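Local structure of ribonucleoside-diphosphate reductase (Pseudomonas aeruginosa, 5IM3) at residues 456-465 and 538-547; 427-438 and 474-482. The protein probably catalyses the reduction of ribonucleoside diphosphates to deoxyribonucleotides for DNA synthesis, and binds dATP as an allosteric effector. One frame throughout, in Å; residues are numbered along the deposited sequence.

Overall arrangement
Contacts 1 and 2 lie in the barrel domain, their centres about 20 Å apart, and their segments alternate along the chain. They meet through the short helix 461-465 of contact 1: Phe464 CE1 packs 4.1 Å from Leu430 CD1, the Glu463 side chain lies against Val427, and Glu463 OE2 forms a weak ion pair with Arg476 NH1. Contact 2 borders a dATP pocket: Phe429 touches the nucleotide, and the side chain of Val438 is about 9 Å from a bound dATP. Contact 1 lies farther off, the side chain of Leu538 being about 12 Å from a bound dATP and about 7 Å from that of Arg410, a dATP-binding residue.

Contact 1 of 2, residues 456-465 and 538-547; sequences TWHLDIEEFL and LHKVVQAKDL
In the barrel, strands 450-455 and 482-487 run parallel as neighbours, and helix 461-465 lies in the crossover between them; Leu459, Glu462 and Leu465 of this connection meet Leu538, Lys540 and Leu547, which come from strand 539-543 and its flanks. Leu547 gives up the most surface of any residue here. Its chi1 of -175° directs CG toward the 456-465 segment, where the two methyls part: CD1 reaches Leu465 CD1 at 3.9 Å, while CD2 lies 3.8 Å from Thr456 CG2 as the two side chains pass in opposite directions. Phe491 of helix 489-496 adds an aromatic wall to both Leu547 and Thr456. Near the start of strand 539-543, Leu459 pushes CD1 against the branch point of Leu538, 3.5 Å from its CG, and lays CD2 over Lys540 CB at 4.0 Å. A charged pair lies alongside these apolar patches. Glu462, extended beyond CG, approaches the ammonium of Lys540 from the opposite direction; OE1 takes the bond through its syn lone pair (NZ to OE1 2.9 Å), and OE2 adds a weak one. Lys540 reaches there by bending at chi3 (67°). The type I turn His458-Ile461 is braced by His458, whose ND1 accepts from Asp460 N at 3.1 Å while its NE2 bonds to Val409 O, a pattern consistent with the proton on NE2. Leu547, Thr456 and Leu465 are thus buried and the Leu459-Leu538 patch partly exposed, whereas the ion pair sits toward the surface, where solvent probably weakens its attraction and the long, flexible lysine can adjust to it.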
loop_
_atom_site.group_PDB
_atom_site.type_symbol
_atom_site.label_atom_id
_atom_site.label_comp_id
_atom_site.label_asym_id
_atom_site.label_seq_id
_atom_site.Cartn_x
_atom_site.Cartn_y
_atom_site.Cartn_z
ATOM N N THR A 456 3.753 -18.237 -29.258
ATOM C CA THR A 456 4.281 -18.034 -27.909
ATOM C C THR A 456 5.788 -18.256 -27.791
ATOM O O THR A 456 6.384 -17.813 -26.801
ATOM C CB THR A 456 3.551 -18.952 -26.923
ATOM O OG1 THR A 456 2.141 -18.903 -27.178
ATOM C CG2 THR A 456 3.800 -18.505 -25.492
ATOM N N TRP A 457 6.418 -18.926 -28.753
ATOM C CA TRP A 457 7.870 -19.067 -28.760
ATOM C C TRP A 457 8.570 -17.927 -29.493
ATOM O O TRP A 457 9.805 -17.885 -29.510
ATOM C CB TRP A 457 8.280 -20.405 -29.389
ATOM C CG TRP A 457 7.663 -20.677 -30.732
ATOM C CD1 TRP A 457 6.610 -21.505 -30.995
ATOM C CD2 TRP A 457 8.062 -20.124 -31.993
ATOM N NE1 TRP A 457 6.329 -21.503 -32.337
ATOM C CE2 TRP A 457 7.203 -20.661 -32.974
ATOM C CE3 TRP A 457 9.057 -19.226 -32.389
ATOM C CZ2 TRP A 457 7.311 -20.333 -34.323
ATOM C CZ3 TRP A 457 9.163 -18.900 -33.733
ATOM C CH2 TRP A 457 8.296 -19.454 -34.682
ATOM N N HIS A 458 7.817 -17.009 -30.095
ATOM C CA HIS A 458 8.414 -15.906 -30.836
ATOM C C HIS A 458 9.248 -15.033 -29.906
ATOM O O HIS A 458 8.817 -14.683 -28.805
ATOM C CB HIS A 458 7.315 -15.079 -31.501
ATOM C CG HIS A 458 7.801 -14.173 -32.589
ATOM N ND1 HIS A 458 8.433 -12.976 -32.335
ATOM C CD2 HIS A 458 7.721 -14.277 -33.936
ATOM C CE1 HIS A 458 8.732 -12.386 -33.479
ATOM N NE2 HIS A 458 8.309 -13.155 -34.466
ATOM N N LEU A 459 10.448 -14.672 -30.360
ATOM C CA LEU A 459 11.387 -13.972 -29.492
ATOM C C LEU A 459 10.908 -12.582 -29.086
ATOM O O LEU A 459 11.397 -12.044 -28.087
ATOM C CB LEU A 459 12.755 -13.872 -30.167
ATOM C CG LEU A 459 13.850 -14.669 -29.463
ATOM C CD1 LEU A 459 15.131 -14.594 -30.262
ATOM C CD2 LEU A 459 14.069 -14.150 -28.052
ATOM N N ASP A 460 9.966 -11.995 -29.817
ATOM C CA ASP A 460 9.406 -10.703 -29.444
ATOM C C ASP A 460 8.185 -10.833 -28.536
ATOM O O ASP A 460 7.529 -9.825 -28.255
ATOM C CB ASP A 460 9.035 -9.902 -30.698
ATOM C CG ASP A 460 10.249 -9.515 -31.530
ATOM O OD1 ASP A 460 11.356 -9.382 -30.967
ATOM O OD2 ASP A 460 10.086 -9.333 -32.753
ATOM N N ILE A 461 7.885 -12.039 -28.044
ATOM C CA ILE A 461 6.618 -12.261 -27.350
ATOM C C ILE A 461 6.505 -11.377 -26.114
ATOM O O ILE A 461 5.424 -10.862 -25.807
ATOM C CB ILE A 461 6.446 -13.752 -26.992
ATOM C CG1 ILE A 461 5.045 -14.008 -26.425
ATOM C CG2 ILE A 461 7.500 -14.203 -25.984
ATOM C CD1 ILE A 461 3.921 -13.729 -27.411
ATOM N N GLU A 462 7.609 -11.185 -25.384
ATOM C CA GLU A 462 7.546 -10.428 -24.136
ATOM C C GLU A 462 7.171 -8.972 -24.392
ATOM O O GLU A 462 6.328 -8.407 -23.687
ATOM C CB GLU A 462 8.879 -10.529 -23.389
ATOM C CG GLU A 462 9.171 -11.926 -22.860
ATOM C CD GLU A 462 10.575 -12.072 -22.309
ATOM O OE1 GLU A 462 11.534 -11.647 -22.991
ATOM O OE2 GLU A 462 10.723 -12.611 -21.191
ATOM N N GLU A 463 7.794 -8.342 -25.387
ATOM C CA GLU A 463 7.360 -7.005 -25.782
ATOM C C GLU A 463 5.916 -7.025 -26.279
ATOM O O GLU A 463 5.164 -6.074 -26.040
ATOM C CB GLU A 463 8.298 -6.449 -26.859
ATOM C CG GLU A 463 8.070 -4.982 -27.216
ATOM C CD GLU A 463 8.982 -4.502 -28.341
ATOM O OE1 GLU A 463 9.647 -5.350 -28.978
ATOM O OE2 GLU A 463 9.028 -3.277 -28.595
ATOM N N PHE A 464 5.511 -8.107 -26.950
ATOM C CA PHE A 464 4.157 -8.208 -27.497
ATOM C C PHE A 464 3.104 -8.140 -26.397
ATOM O O PHE A 464 2.075 -7.476 -26.554
ATOM C CB PHE A 464 4.027 -9.514 -28.285
ATOM C CG PHE A 464 2.737 -9.662 -29.051
ATOM C CD1 PHE A 464 2.561 -9.031 -30.271
ATOM C CD2 PHE A 464 1.722 -10.481 -28.573
ATOM C CE1 PHE A 464 1.385 -9.187 -30.990
ATOM C CE2 PHE A 464 0.543 -10.640 -29.287
ATOM C CZ PHE A 464 0.377 -9.992 -30.498
ATOM N N LEU A 465 3.345 -8.823 -25.275
ATOM C CA LEU A 465 2.355 -8.873 -24.206
ATOM C C LEU A 465 2.066 -7.501 -23.615
ATOM O O LEU A 465 1.009 -7.318 -23.002
ATOM C CB LEU A 465 2.820 -9.815 -23.090
ATOM C CG LEU A 465 3.171 -11.250 -23.485
ATOM C CD1 LEU A 465 3.590 -12.040 -22.258
ATOM C CD2 LEU A 465 2.015 -11.934 -24.175
ATOM N N LEU A 538 20.743 -17.570 -31.218
ATOM C CA LEU A 538 19.715 -16.588 -30.881
ATOM C C LEU A 538 18.528 -17.306 -30.253
ATOM O O LEU A 538 17.687 -17.874 -30.952
ATOM C CB LEU A 538 19.299 -15.804 -32.119
ATOM C CG LEU A 538 18.248 -14.714 -31.890
ATOM C CD1 LEU A 538 18.753 -13.669 -30.903
ATOM C CD2 LEU A 538 17.858 -14.064 -33.206
ATOM N N HIS A 539 18.451 -17.277 -28.925
ATOM C CA HIS A 539 17.348 -17.904 -28.212
ATOM C C HIS A 539 17.309 -17.375 -26.785
ATOM O O HIS A 539 18.259 -16.756 -26.299
ATOM C CB HIS A 539 17.472 -19.431 -28.217
ATOM C CG HIS A 539 18.562 -19.952 -27.335
ATOM N ND1 HIS A 539 19.893 -19.902 -27.689
ATOM C CD2 HIS A 539 18.519 -20.536 -26.115
ATOM C CE1 HIS A 539 20.622 -20.433 -26.723
ATOM N NE2 HIS A 539 19.813 -20.825 -25.757
ATOM N N LYS A 540 16.184 -17.628 -26.122
ATOM C CA LYS A 540 15.973 -17.247 -24.732
ATOM C C LYS A 540 15.213 -18.359 -24.032
ATOM O O LYS A 540 14.165 -18.796 -24.519
ATOM C CB LYS A 540 15.180 -15.943 -24.616
ATOM C CG LYS A 540 16.017 -14.707 -24.352
ATOM C CD LYS A 540 15.161 -13.553 -23.833
ATOM C CE LYS A 540 14.596 -13.849 -22.447
ATOM N NZ LYS A 540 13.936 -12.665 -21.839
ATOM N N VAL A 541 15.731 -18.809 -22.894
ATOM C CA VAL A 541 15.073 -19.827 -22.087
ATOM C C VAL A 541 14.400 -19.144 -20.906
ATOM O O VAL A 541 15.043 -18.403 -20.151
ATOM C CB VAL A 541 16.066 -20.898 -21.608
ATOM C CG1 VAL A 541 15.334 -21.970 -20.813
ATOM C CG2 VAL A 541 16.801 -21.510 -22.794
ATOM N N VAL A 542 13.102 -19.395 -20.751
ATOM C CA VAL A 542 12.318 -18.886 -19.637
ATOM C C VAL A 542 11.577 -20.057 -19.007
ATOM O O VAL A 542 11.527 -21.161 -19.552
ATOM C CB VAL A 542 11.328 -17.788 -20.078
ATOM C CG1 VAL A 542 12.072 -16.628 -20.717
ATOM C CG2 VAL A 542 10.296 -18.354 -21.055
ATOM N N GLN A 543 11.003 -19.807 -17.834
ATOM C CA GLN A 543 10.094 -20.765 -17.227
ATOM C C GLN A 543 8.700 -20.568 -17.804
ATOM O O GLN A 543 8.193 -19.443 -17.854
ATOM C CB GLN A 543 10.075 -20.605 -15.707
ATOM C CG GLN A 543 11.382 -20.984 -15.034
ATOM C CD GLN A 543 11.835 -22.383 -15.405
ATOM O OE1 GLN A 543 11.216 -23.375 -15.015
ATOM N NE2 GLN A 543 12.913 -22.467 -16.175
ATOM N N ALA A 544 8.086 -21.663 -18.255
ATOM C CA ALA A 544 6.760 -21.569 -18.856
ATOM C C ALA A 544 5.766 -20.916 -17.903
ATOM O O ALA A 544 4.955 -20.078 -18.319
ATOM C CB ALA A 544 6.274 -22.957 -19.271
ATOM N N LYS A 545 5.816 -21.283 -16.618
ATOM C CA LYS A 545 4.907 -20.696 -15.637
ATOM C C LYS A 545 5.094 -19.187 -15.543
ATOM O O LYS A 545 4.126 -18.445 -15.340
ATOM C CB LYS A 545 5.125 -21.344 -14.270
ATOM C CG LYS A 545 4.129 -22.440 -13.922
ATOM C CD LYS A 545 4.543 -23.176 -12.653
ATOM C CE LYS A 545 3.411 -24.023 -12.090
ATOM N NZ LYS A 545 2.401 -23.198 -11.369
ATOM N N ASP A 546 6.335 -18.712 -15.684
ATOM C CA ASP A 546 6.598 -17.280 -15.570
ATOM C C ASP A 546 6.013 -16.515 -16.750
ATOM O O ASP A 546 5.443 -15.432 -16.574
ATOM C CB ASP A 546 8.102 -17.027 -15.462
ATOM C CG ASP A 546 8.695 -17.563 -14.172
ATOM O OD1 ASP A 546 7.926 -17.851 -13.230
ATOM O OD2 ASP A 546 9.936 -17.686 -14.098
ATOM N N LEU A 547 6.145 -17.054 -17.960
ATOM C CA LEU A 547 5.556 -16.397 -19.120
ATOM C C LEU A 547 4.036 -16.491 -19.075
ATOM O O LEU A 547 3.334 -15.529 -19.410
ATOM C CB LEU A 547 6.108 -17.015 -20.406
ATOM C CG LEU A 547 5.687 -16.355 -21.719
ATOM C CD1 LEU A 547 6.135 -14.900 -21.764
ATOM C CD2 LEU A 547 6.251 -17.128 -22.907
#

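Contact 2 of 2, residues 427-438 and 474-482; sequences VPFLKVVNDTAV and DRRRTHDMN
Lys431 leaves its helix with CG anti to the backbone N, then folds twice (chi2 73°, chi3 75°) to carry its ammonium to two backbone carbonyls of 474-482: NZ donates to Arg477 O at 2.8 Å and to Asp474 O at 2.9 Å. A lysine suits the place because one flexible arm can gather two acceptors; Asp474 O also takes the N-H of Arg477, from the opposite face of its plane. One helical turn on, Asn434 sets its amide against the type I turn Thr478-Met481. Its OD1 accepts from Asp480 N at 2.7 Å, in the carbonyl plane, and its ND2 gives a hydrogen to the anti lone pair of Asp480 OD2 at 3.2 Å, the amide and carboxylate planes standing 51° apart. An amide can do both jobs at once, and ND2 also bonds to Asp435 OD1, which fixes the rotation of the group. Helix 427-440 joins the parallel neighbours 401-405 and 450-455 in a beta-alpha-beta crossover, and the loop leads into strand 482-487. On the helix, Thr436 bonds to Tyr386 of the second subunit, as expected of a helix at the dimer interface of class I reductases. Deeper in, Met481 sets its sulfur against both Val433 and Leu430, SD lying 3.8 Å from Val433 CG1 and 3.9 Å from Leu430 CD2, its unbranched thioether crossing Leu430 at about a right angle. Nearer the surface, Val438 CG2 rests 3.5 Å from Asp480 CG.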
loop_
_atom_site.group_PDB
_atom_site.type_symbol
_atom_site.label_atom_id
_atom_site.label_comp_id
_atom_site.label_asym_id
_atom_site.label_seq_id
_atom_site.Cartn_x
_atom_site.Cartn_y
_atom_site.Cartn_z
ATOM N N VAL A 427 7.562 -5.285 -33.630
ATOM C CA VAL A 427 6.817 -4.175 -33.031
ATOM C C VAL A 427 6.903 -2.903 -33.865
ATOM O O VAL A 427 5.875 -2.232 -34.030
ATOM C CB VAL A 427 7.245 -3.979 -31.570
ATOM C CG1 VAL A 427 6.654 -2.702 -30.991
ATOM C CG2 VAL A 427 6.777 -5.173 -30.750
ATOM N N PRO A 428 8.052 -2.507 -34.417
ATOM C CA PRO A 428 8.051 -1.302 -35.264
ATOM C C PRO A 428 7.126 -1.407 -36.462
ATOM O O PRO A 428 6.585 -0.388 -36.911
ATOM C CB PRO A 428 9.515 -1.174 -35.698
ATOM C CG PRO A 428 10.277 -1.839 -34.640
ATOM C CD PRO A 428 9.420 -2.992 -34.173
ATOM N N PHE A 429 6.940 -2.613 -37.003
ATOM C CA PHE A 429 5.964 -2.807 -38.065
ATOM C C PHE A 429 4.533 -2.775 -37.529
ATOM O O PHE A 429 3.633 -2.228 -38.170
ATOM C CB PHE A 429 6.258 -4.112 -38.793
ATOM C CG PHE A 429 7.577 -4.107 -39.510
ATOM C CD1 PHE A 429 7.846 -3.149 -40.461
ATOM C CD2 PHE A 429 8.549 -5.044 -39.225
ATOM C CE1 PHE A 429 9.052 -3.124 -41.121
ATOM C CE2 PHE A 429 9.762 -5.026 -39.884
ATOM C CZ PHE A 429 10.012 -4.066 -40.834
ATOM N N LEU A 430 4.304 -3.348 -36.346
ATOM C CA LEU A 430 2.972 -3.265 -35.761
ATOM C C LEU A 430 2.569 -1.826 -35.504
ATOM O O LEU A 430 1.386 -1.491 -35.557
ATOM C CB LEU A 430 2.907 -4.073 -34.467
ATOM C CG LEU A 430 3.043 -5.575 -34.687
ATOM C CD1 LEU A 430 3.084 -6.300 -33.351
ATOM C CD2 LEU A 430 1.898 -6.096 -35.544
ATOM N N LYS A 431 3.545 -0.956 -35.250
ATOM C CA LYS A 431 3.243 0.460 -35.118
ATOM C C LYS A 431 2.704 1.030 -36.425
ATOM O O LYS A 431 1.829 1.897 -36.418
ATOM C CB LYS A 431 4.489 1.219 -34.670
ATOM C CG LYS A 431 4.292 2.724 -34.617
ATOM C CD LYS A 431 3.414 3.125 -33.439
ATOM C CE LYS A 431 4.185 3.026 -32.135
ATOM N NZ LYS A 431 3.456 3.695 -31.034
ATOM N N VAL A 432 3.241 0.568 -37.557
ATOM C CA VAL A 432 2.705 0.984 -38.849
ATOM C C VAL A 432 1.275 0.476 -39.014
ATOM O O VAL A 432 0.400 1.193 -39.497
ATOM C CB VAL A 432 3.615 0.490 -39.987
ATOM C CG1 VAL A 432 3.054 0.902 -41.343
ATOM C CG2 VAL A 432 5.040 1.034 -39.805
ATOM N N VAL A 433 1.022 -0.771 -38.617
ATOM C CA VAL A 433 -0.340 -1.307 -38.627
ATOM C C VAL A 433 -1.246 -0.431 -37.777
ATOM O O VAL A 433 -2.328 -0.017 -38.201
ATOM C CB VAL A 433 -0.345 -2.763 -38.126
ATOM C CG1 VAL A 433 -1.776 -3.259 -37.938
ATOM C CG2 VAL A 433 0.422 -3.659 -39.079
ATOM N N ASN A 434 -0.803 -0.153 -36.549
ATOM C CA ASN A 434 -1.600 0.623 -35.611
ATOM C C ASN A 434 -2.028 1.955 -36.213
ATOM O O ASN A 434 -3.191 2.355 -36.095
ATOM C CB ASN A 434 -0.789 0.843 -34.334
ATOM C CG ASN A 434 -1.535 1.646 -33.301
ATOM O OD1 ASN A 434 -2.235 1.091 -32.454
ATOM N ND2 ASN A 434 -1.390 2.961 -33.362
ATOM N N ASP A 435 -1.100 2.654 -36.873
ATOM C CA ASP A 435 -1.415 3.959 -37.437
ATOM C C ASP A 435 -2.214 3.855 -38.726
ATOM O O ASP A 435 -2.875 4.826 -39.107
ATOM C CB ASP A 435 -0.129 4.748 -37.679
ATOM C CG ASP A 435 0.583 5.103 -36.385
ATOM O OD1 ASP A 435 0.638 4.245 -35.477
ATOM O OD2 ASP A 435 1.083 6.242 -36.270
ATOM N N THR A 436 -2.172 2.705 -39.399
ATOM C CA THR A 436 -3.053 2.483 -40.539
ATOM C C THR A 436 -4.495 2.309 -40.079
ATOM O O THR A 436 -5.419 2.847 -40.695
ATOM C CB THR A 436 -2.577 1.263 -41.325
ATOM O OG1 THR A 436 -1.289 1.540 -41.888
ATOM C CG2 THR A 436 -3.556 0.903 -42.438
ATOM N N ALA A 437 -4.705 1.572 -38.987
ATOM C CA ALA A 437 -6.050 1.421 -38.445
ATOM C C ALA A 437 -6.637 2.772 -38.044
ATOM O O ALA A 437 -7.829 3.028 -38.261
ATOM C CB ALA A 437 -6.019 0.458 -37.263
ATOM N N VAL A 438 -5.811 3.657 -37.478
ATOM C CA VAL A 438 -6.266 5.014 -37.179
ATOM C C VAL A 438 -6.580 5.773 -38.465
ATOM O O VAL A 438 -7.550 6.539 -38.526
ATOM C CB VAL A 438 -5.216 5.758 -36.333
ATOM C CG1 VAL A 438 -5.611 7.218 -36.148
ATOM C CG2 VAL A 438 -5.041 5.090 -34.976
ATOM N N ASP A 474 6.104 4.975 -25.414
ATOM C CA ASP A 474 5.082 4.895 -26.452
ATOM C C ASP A 474 5.595 4.225 -27.719
ATOM O O ASP A 474 4.789 3.709 -28.502
ATOM C CB ASP A 474 4.555 6.291 -26.779
ATOM C CG ASP A 474 3.046 6.319 -26.931
ATOM O OD1 ASP A 474 2.500 5.442 -27.638
ATOM O OD2 ASP A 474 2.407 7.209 -26.331
ATOM N N ARG A 475 6.911 4.217 -27.939
ATOM C CA ARG A 475 7.480 3.476 -29.058
ATOM C C ARG A 475 7.245 1.976 -28.940
ATOM O O ARG A 475 7.460 1.254 -29.918
ATOM C CB ARG A 475 8.986 3.738 -29.159
ATOM C CG ARG A 475 9.382 5.209 -29.182
ATOM C CD ARG A 475 10.896 5.362 -29.276
ATOM N NE ARG A 475 11.326 6.746 -29.092
ATOM C CZ ARG A 475 11.618 7.296 -27.915
ATOM N NH1 ARG A 475 11.525 6.586 -26.797
ATOM N NH2 ARG A 475 12.004 8.566 -27.854
ATOM N N ARG A 476 6.824 1.494 -27.770
ATOM C CA ARG A 476 6.590 0.074 -27.533
ATOM C C ARG A 476 5.118 -0.199 -27.233
ATOM O O ARG A 476 4.779 -1.183 -26.573
ATOM C CB ARG A 476 7.487 -0.423 -26.397
ATOM C CG ARG A 476 8.978 -0.211 -26.665
ATOM C CD ARG A 476 9.841 -0.482 -25.438
ATOM N NE ARG A 476 9.875 -1.899 -25.089
ATOM C CZ ARG A 476 10.647 -2.800 -25.689
ATOM N NH1 ARG A 476 11.455 -2.441 -26.678
ATOM N NH2 ARG A 476 10.607 -4.068 -25.299
ATOM N N ARG A 477 4.233 0.666 -27.730
ATOM C CA ARG A 477 2.799 0.563 -27.499
ATOM C C ARG A 477 2.049 0.672 -28.820
ATOM O O ARG A 477 2.461 1.397 -29.728
ATOM C CB ARG A 477 2.306 1.672 -26.551
ATOM C CG ARG A 477 2.062 1.239 -25.119
ATOM C CD ARG A 477 3.206 0.414 -24.603
ATOM N NE ARG A 477 3.319 0.450 -23.154
ATOM C CZ ARG A 477 4.270 -0.185 -22.479
ATOM N NH1 ARG A 477 5.167 -0.908 -23.135
ATOM N NH2 ARG A 477 4.325 -0.100 -21.156
ATOM N N THR A 478 0.928 -0.046 -28.911
ATOM C CA THR A 478 -0.016 0.076 -30.025
ATOM C C THR A 478 -1.412 0.178 -29.409
ATOM O O THR A 478 -2.109 -0.829 -29.266
ATOM C CB THR A 478 0.089 -1.109 -31.000
ATOM O OG1 THR A 478 -0.190 -2.335 -30.311
ATOM C CG2 THR A 478 1.479 -1.188 -31.631
ATOM N N HIS A 479 -1.817 1.399 -29.050
ATOM C CA HIS A 479 -3.075 1.615 -28.340
ATOM C C HIS A 479 -4.306 1.495 -29.229
ATOM O O HIS A 479 -5.426 1.554 -28.710
ATOM C CB HIS A 479 -3.085 2.996 -27.679
ATOM C CG HIS A 479 -1.995 3.192 -26.672
ATOM N ND1 HIS A 479 -0.978 4.104 -26.846
ATOM C CD2 HIS A 479 -1.761 2.590 -25.482
ATOM C CE1 HIS A 479 -0.165 4.059 -25.807
ATOM N NE2 HIS A 479 -0.618 3.148 -24.964
ATOM N N ASP A 480 -4.139 1.335 -30.541
ATOM C CA ASP A 480 -5.269 1.267 -31.459
ATOM C C ASP A 480 -5.316 -0.063 -32.197
ATOM O O ASP A 480 -5.986 -0.177 -33.225
ATOM C CB ASP A 480 -5.215 2.433 -32.445
ATOM C CG ASP A 480 -5.008 3.766 -31.751
ATOM O OD1 ASP A 480 -6.007 4.382 -31.327
ATOM O OD2 ASP A 480 -3.841 4.192 -31.620
ATOM N N MET A 481 -4.631 -1.075 -31.679
ATOM C CA MET A 481 -4.534 -2.380 -32.313
ATOM C C MET A 481 -4.762 -3.452 -31.264
ATOM O O MET A 481 -4.259 -3.349 -30.141
ATOM C CB MET A 481 -3.154 -2.572 -32.967
ATOM C CG MET A 481 -3.004 -3.847 -33.779
ATOM S SD MET A 481 -1.296 -4.180 -34.257
ATOM C CE MET A 481 -0.642 -4.783 -32.702
ATOM N N ASN A 482 -5.524 -4.474 -31.626
ATOM C CA ASN A 482 -5.731 -5.607 -30.740
ATOM C C ASN A 482 -4.599 -6.615 -30.911
ATOM O O ASN A 482 -3.906 -6.645 -31.929
ATOM C CB ASN A 482 -7.087 -6.275 -31.007
ATOM C CG ASN A 482 -8.272 -5.390 -30.625
ATOM O OD1 ASN A 482 -9.171 -5.156 -31.432
ATOM N ND2 ASN A 482 -8.279 -4.904 -29.392
#